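Local coordinates for uncharacterized protein (Bacillus thuringiensis serovar kurstaki, PDB 4XE7) that probably polymerises into actin-like filaments of the bacterial cytoskeleton that, as in other ParM proteins, would bind nucleotide and segregate plasmid DNA, at residues A[233-238]-A[365-370]; A[76-81]-A[174-179]. All blocks are in the same frame, centred on the assembly; numbering follows the deposited sequence.

Interaction 1: residues A[233-238]-A[365-370]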
loop_
_atom_site.group_PDB
_atom_site.type_symbol
_atom_site.label_atom_id
_atom_site.label_comp_id
_atom_site.label_asym_id
_atom_site.label_seq_id
_atom_site.Cartn_x
_atom_site.Cartn_y
_atom_site.Cartn_z
ATOM N N ALA A 233 2.316 6.852 -19.172
ATOM C CA ALA A 233 3.435 7.002 -18.269
ATOM C C ALA A 233 2.863 6.982 -16.855
ATOM O O ALA A 233 1.918 7.712 -16.547
ATOM C CB ALA A 233 4.219 8.294 -18.544
ATOM N N ILE A 234 3.397 6.113 -16.008
ATOM C CA ILE A 234 3.021 6.144 -14.604
ATOM C C ILE A 234 4.222 6.529 -13.760
ATOM O O ILE A 234 5.215 5.801 -13.668
ATOM C CB ILE A 234 2.446 4.802 -14.120
ATOM C CG1 ILE A 234 1.268 4.387 -15.020
ATOM C CG2 ILE A 234 1.966 4.942 -12.683
ATOM C CD1 ILE A 234 0.650 3.036 -14.683
ATOM N N ASN A 235 4.122 7.696 -13.149
ATOM C CA ASN A 235 5.200 8.200 -12.333
ATOM C C ASN A 235 4.855 8.050 -10.854
ATOM O O ASN A 235 3.935 8.693 -10.348
ATOM C CB ASN A 235 5.484 9.653 -12.702
ATOM C CG ASN A 235 5.765 9.823 -14.181
ATOM O OD1 ASN A 235 6.909 9.702 -14.626
ATOM N ND2 ASN A 235 4.711 10.095 -14.962
ATOM N N ASP A 236 5.588 7.169 -10.180
ATOM C CA ASP A 236 5.373 6.880 -8.770
ATOM C C ASP A 236 6.285 7.773 -7.918
ATOM O O ASP A 236 7.504 7.540 -7.858
ATOM C CB ASP A 236 5.649 5.390 -8.495
ATOM C CG ASP A 236 5.162 4.931 -7.119
ATOM O OD1 ASP A 236 5.179 3.707 -6.872
ATOM O OD2 ASP A 236 4.758 5.779 -6.287
ATOM N N LEU A 237 5.698 8.780 -7.268
ATOM C CA LEU A 237 6.472 9.768 -6.496
ATOM C C LEU A 237 6.580 9.363 -5.020
ATOM O O LEU A 237 5.592 9.431 -4.276
ATOM C CB LEU A 237 5.829 11.161 -6.612
ATOM C CG LEU A 237 5.399 11.509 -8.032
ATOM C CD1 LEU A 237 4.842 12.921 -8.117
ATOM C CD2 LEU A 237 6.593 11.331 -8.969
ATOM N N GLY A 238 7.769 8.937 -4.601
ATOM C CA GLY A 238 7.957 8.410 -3.259
ATOM C C GLY A 238 8.771 9.304 -2.331
ATOM O O GLY A 238 9.096 10.438 -2.676
ATOM N N ASP A 365 0.577 8.956 -24.072
ATOM C CA ASP A 365 -0.733 9.526 -24.357
ATOM C C ASP A 365 -1.311 10.124 -23.096
ATOM O O ASP A 365 -1.914 11.205 -23.109
ATOM C CB ASP A 365 -1.669 8.462 -24.928
ATOM C CG ASP A 365 -1.230 7.985 -26.292
ATOM O OD1 ASP A 365 -0.920 8.853 -27.145
ATOM O OD2 ASP A 365 -1.177 6.751 -26.506
ATOM N N LYS A 366 -1.107 9.406 -22.002
ATOM C CA LYS A 366 -1.513 9.868 -20.691
ATOM C C LYS A 366 -0.282 9.969 -19.788
ATOM O O LYS A 366 0.544 9.059 -19.744
ATOM C CB LYS A 366 -2.552 8.918 -20.085
ATOM C CG LYS A 366 -3.863 8.853 -20.861
ATOM C CD LYS A 366 -4.696 10.107 -20.619
ATOM C CE LYS A 366 -6.154 9.920 -21.050
ATOM N NZ LYS A 366 -6.263 9.599 -22.482
ATOM N N ASN A 367 -0.149 11.069 -19.073
ATOM C CA ASN A 367 0.929 11.167 -18.097
ATOM C C ASN A 367 0.351 11.164 -16.677
ATOM O O ASN A 367 -0.307 12.115 -16.264
ATOM C CB ASN A 367 1.779 12.415 -18.375
ATOM C CG ASN A 367 3.159 12.344 -17.727
ATOM O OD1 ASN A 367 3.592 11.279 -17.273
ATOM N ND2 ASN A 367 3.846 13.485 -17.662
ATOM N N ILE A 368 0.588 10.073 -15.945
ATOM C CA ILE A 368 -0.070 9.846 -14.660
ATOM C C ILE A 368 0.887 9.956 -13.471
ATOM O O ILE A 368 2.011 9.474 -13.551
ATOM C CB ILE A 368 -0.736 8.447 -14.641
ATOM C CG1 ILE A 368 -1.593 8.264 -15.895
ATOM C CG2 ILE A 368 -1.561 8.265 -13.365
ATOM C CD1 ILE A 368 -2.229 6.880 -16.045
ATOM N N VAL A 369 0.443 10.590 -12.375
ATOM C CA VAL A 369 1.227 10.613 -11.147
ATOM C C VAL A 369 0.513 9.829 -10.056
ATOM O O VAL A 369 -0.712 9.862 -9.950
ATOM C CB VAL A 369 1.519 12.047 -10.650
ATOM C CG1 VAL A 369 2.426 12.764 -11.626
ATOM C CG2 VAL A 369 0.212 12.848 -10.409
ATOM N N VAL A 370 1.288 9.084 -9.273
ATOM C CA VAL A 370 0.769 8.344 -8.127
ATOM C C VAL A 370 1.818 8.428 -7.058
ATOM O O VAL A 370 2.931 8.873 -7.338
ATOM C CB VAL A 370 0.464 6.851 -8.447
ATOM C CG1 VAL A 370 -0.556 6.743 -9.548
ATOM C CG2 VAL A 370 1.730 6.120 -8.825
#

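Interaction 2: residues A[76-81]-A[174-179]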
loop_
_atom_site.group_PDB
_atom_site.type_symbol
_atom_site.label_atom_id
_atom_site.label_comp_id
_atom_site.label_asym_id
_atom_site.label_seq_id
_atom_site.Cartn_x
_atom_site.Cartn_y
_atom_site.Cartn_z
ATOM N N ARG A 76 -1.294 -20.718 12.915
ATOM C CA ARG A 76 -0.962 -22.025 12.382
ATOM C C ARG A 76 -1.576 -22.159 10.991
ATOM O O ARG A 76 -2.794 -22.049 10.832
ATOM C CB ARG A 76 -1.473 -23.135 13.302
ATOM C CG ARG A 76 -1.258 -24.513 12.755
ATOM C CD ARG A 76 0.203 -24.903 12.847
ATOM N NE ARG A 76 0.439 -26.215 12.256
ATOM C CZ ARG A 76 0.240 -27.367 12.890
ATOM N NH1 ARG A 76 -0.196 -27.377 14.140
ATOM N NH2 ARG A 76 0.477 -28.507 12.272
ATOM N N ILE A 77 -0.738 -22.386 9.988
ATOM C CA ILE A 77 -1.218 -22.493 8.612
ATOM C C ILE A 77 -0.977 -23.883 8.035
ATOM O O ILE A 77 0.169 -24.319 7.865
ATOM C CB ILE A 77 -0.559 -21.452 7.710
ATOM C CG1 ILE A 77 -0.941 -20.055 8.197
ATOM C CG2 ILE A 77 -0.966 -21.668 6.237
ATOM C CD1 ILE A 77 -0.270 -18.913 7.444
ATOM N N ILE A 78 -2.078 -24.568 7.742
ATOM C CA ILE A 78 -2.071 -25.878 7.090
ATOM C C ILE A 78 -2.368 -25.764 5.597
ATOM O O ILE A 78 -3.496 -25.472 5.209
ATOM C CB ILE A 78 -3.116 -26.817 7.719
ATOM C CG1 ILE A 78 -3.044 -26.740 9.246
ATOM C CG2 ILE A 78 -2.935 -28.248 7.213
ATOM C CD1 ILE A 78 -1.738 -27.207 9.803
ATOM N N SER A 79 -1.361 -26.011 4.768
ATOM C CA SER A 79 -1.483 -25.839 3.330
ATOM C C SER A 79 -0.474 -26.708 2.586
ATOM O O SER A 79 0.677 -26.816 3.004
ATOM C CB SER A 79 -1.282 -24.354 2.961
ATOM O OG SER A 79 -1.134 -24.164 1.559
ATOM N N ASN A 80 -0.894 -27.309 1.473
ATOM C CA ASN A 80 0.044 -28.053 0.621
ATOM C C ASN A 80 0.934 -27.140 -0.228
ATOM O O ASN A 80 1.876 -27.609 -0.866
ATOM C CB ASN A 80 -0.709 -29.038 -0.277
ATOM C CG ASN A 80 -1.410 -30.119 0.520
ATOM O OD1 ASN A 80 -0.940 -30.534 1.585
ATOM N ND2 ASN A 80 -2.543 -30.578 0.011
ATOM N N SER A 81 0.656 -25.837 -0.201
ATOM C CA SER A 81 1.558 -24.849 -0.784
ATOM C C SER A 81 2.830 -24.684 0.053
ATOM O O SER A 81 3.856 -24.248 -0.457
ATOM C CB SER A 81 0.851 -23.490 -0.912
ATOM O OG SER A 81 -0.432 -23.671 -1.475
ATOM N N GLU A 174 -7.046 -26.455 -0.639
ATOM C CA GLU A 174 -7.601 -26.079 0.639
ATOM C C GLU A 174 -6.478 -25.644 1.567
ATOM O O GLU A 174 -5.393 -26.208 1.529
ATOM C CB GLU A 174 -8.389 -27.245 1.230
ATOM C CG GLU A 174 -9.310 -26.859 2.370
ATOM C CD GLU A 174 -9.997 -28.058 2.991
ATOM O OE1 GLU A 174 -9.703 -28.360 4.168
ATOM O OE2 GLU A 174 -10.827 -28.691 2.300
ATOM N N HIS A 175 -6.741 -24.612 2.366
ATOM C CA HIS A 175 -5.776 -24.079 3.325
ATOM C C HIS A 175 -6.493 -23.642 4.594
ATOM O O HIS A 175 -7.522 -22.970 4.523
ATOM C CB HIS A 175 -5.014 -22.887 2.733
ATOM C CG HIS A 175 -4.718 -23.022 1.274
ATOM N ND1 HIS A 175 -3.514 -23.523 0.805
ATOM C CD2 HIS A 175 -5.452 -22.735 0.184
ATOM C CE1 HIS A 175 -3.536 -23.532 -0.510
ATOM N NE2 HIS A 175 -4.699 -23.062 -0.924
ATOM N N THR A 176 -5.968 -24.004 5.757
ATOM C CA THR A 176 -6.529 -23.467 6.987
ATOM C C THR A 176 -5.549 -22.541 7.687
ATOM O O THR A 176 -4.340 -22.792 7.724
ATOM C CB THR A 176 -6.945 -24.580 7.968
ATOM O OG1 THR A 176 -5.774 -25.234 8.467
ATOM C CG2 THR A 176 -7.854 -25.585 7.266
ATOM N N VAL A 177 -6.089 -21.464 8.234
ATOM C CA VAL A 177 -5.330 -20.549 9.066
ATOM C C VAL A 177 -5.975 -20.474 10.439
ATOM O O VAL A 177 -7.130 -20.063 10.572
ATOM C CB VAL A 177 -5.272 -19.127 8.463
ATOM C CG1 VAL A 177 -4.384 -18.242 9.319
ATOM C CG2 VAL A 177 -4.784 -19.165 7.005
ATOM N N GLU A 178 -5.238 -20.876 11.463
ATOM C CA GLU A 178 -5.766 -20.817 12.818
ATOM C C GLU A 178 -5.057 -19.733 13.609
ATOM O O GLU A 178 -3.831 -19.731 13.710
ATOM C CB GLU A 178 -5.623 -22.165 13.524
ATOM C CG GLU A 178 -6.159 -22.134 14.943
ATOM C CD GLU A 178 -5.920 -23.423 15.699
ATOM O OE1 GLU A 178 -5.435 -24.406 15.092
ATOM O OE2 GLU A 178 -6.206 -23.441 16.912
ATOM N N PHE A 179 -5.830 -18.798 14.143
ATOM C CA PHE A 179 -5.267 -17.729 14.951
ATOM C C PHE A 179 -5.044 -18.237 16.389
ATOM O O PHE A 179 -5.964 -18.749 17.026
ATOM C CB PHE A 179 -6.184 -16.496 14.952
ATOM C CG PHE A 179 -6.335 -15.823 13.596
ATOM C CD1 PHE A 179 -7.407 -16.132 12.766
ATOM C CD2 PHE A 179 -5.422 -14.865 13.173
ATOM C CE1 PHE A 179 -7.562 -15.499 11.528
ATOM C CE2 PHE A 179 -5.572 -14.223 11.940
ATOM C CZ PHE A 179 -6.648 -14.540 11.117
HETATM O O HOH W 1 -4.649 -24.076 10.564
HETATM O O HOH W 2 -4.688 -28.173 3.641
HETATM O O HOH W 3 -3.419 -27.053 0.302
#

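Interaction 1: residues A[233-238]-A[365-370]
Asn235 and Asn367 meet on one face of a two-strand parallel pairing, their side chains crossing at about a right angle with amide planes 75° apart. Asn235 turns its CG back beside its own backbone N (chi1 -55°), which carries ND2 across to the partner strand. There ND2 donates to Ile368 O at 3.1 Å, arriving from above the carbonyl plane, while the backbone N of Asn235 donates to the same Ile368 O at 2.8 Å. One carbonyl oxygen is thus gripped twice by one residue. A second contact of ND2, to Asn367 OD1 at 2.8 Å, is weak because the N-H is badly bent. The outer ends of this amide pair are held too: Asn235 OD1 takes a bond from Asn244, and Asn367 ND2 gives one to Leu355 O on helix 337-362. Ala233 CB tucks against Asn367 OD1 at 3.3 Å.

On the other face Ile234, Ile368 and Val370 pack together, with Asp236 at its exposed end. Ile234 sends CG2 obliquely against Val370 CG2, 4.0 Å away, and Asp236 crosses the same valine nearly at a right angle. Backbone bonds alternate between strands, ending with Leu237 N to Val370 O at 2.8 Å. The axes approach to 4.7 Å, as in neighbouring strands, and 21° between directions marks them as parallel; 242-248 and 390-391 flank the pair, making it interior to a five-stranded mixed sheet, consistent with an actin-like subdomain.

Interaction 2: residues A[76-81]-A[174-179]
An antiparallel pairing of interior strands in a mixed sheet, flanked by 90-93 and 188-200, brings Ser79 against His175, the hydroxyl OG lying 2.6 Å from ring atom ND1 in a hydrogen bond whose donor is not settled. With OG anti to the backbone N of Ser79 (chi1 169°), the hydroxyl is directed to the His175 side and lies at the ring's edge, near its plane. The same oxygen accepts from Ser81 N at 3.0 Å, closing an ST turn. Ser81 OG also reaches the ring edge, 3.3 Å from His175 CE1, and is bonded to Met170 O; His175 NE2 is tied to Leu171 O, so both ring nitrogens are engaged.

The strand directions, 172° apart, place Arg76 opposite Glu178 and Ile78 opposite Thr176 as hydrogen-bonded pairs, with Ile77 and Val177 a non-hydrogen-bonded pair between them. Ile77 and Val177 lie side by side on the face that carries His175, CG1 to CG1 at 4.0 Å, against helix 123-140. On the reverse face Thr176 OG1 packs beside Ile78 CB at 3.2 Å. A water bound to Thr176 OG1 donates to Arg76 O at 2.8 Å, and another links Asn80 N to Glu174 O.

The two contacts belong to different sheets, with centres about 38 Å apart and nearest atoms about 27 Å apart, on opposite sides of the chain's centre. Interaction 1 is the more buried, with eight of ten touching residues buried against five of ten in interaction 2, and its strands run parallel where those of interaction 2 run antiparallel. Each sets one sheet face against a helix, 337-362 in the first and 123-140 in the second. Backbone bonds join both pairs of strands; buried amides add to them in interaction 1, and a histidine-hydroxyl pair together with bridging waters in interaction 2.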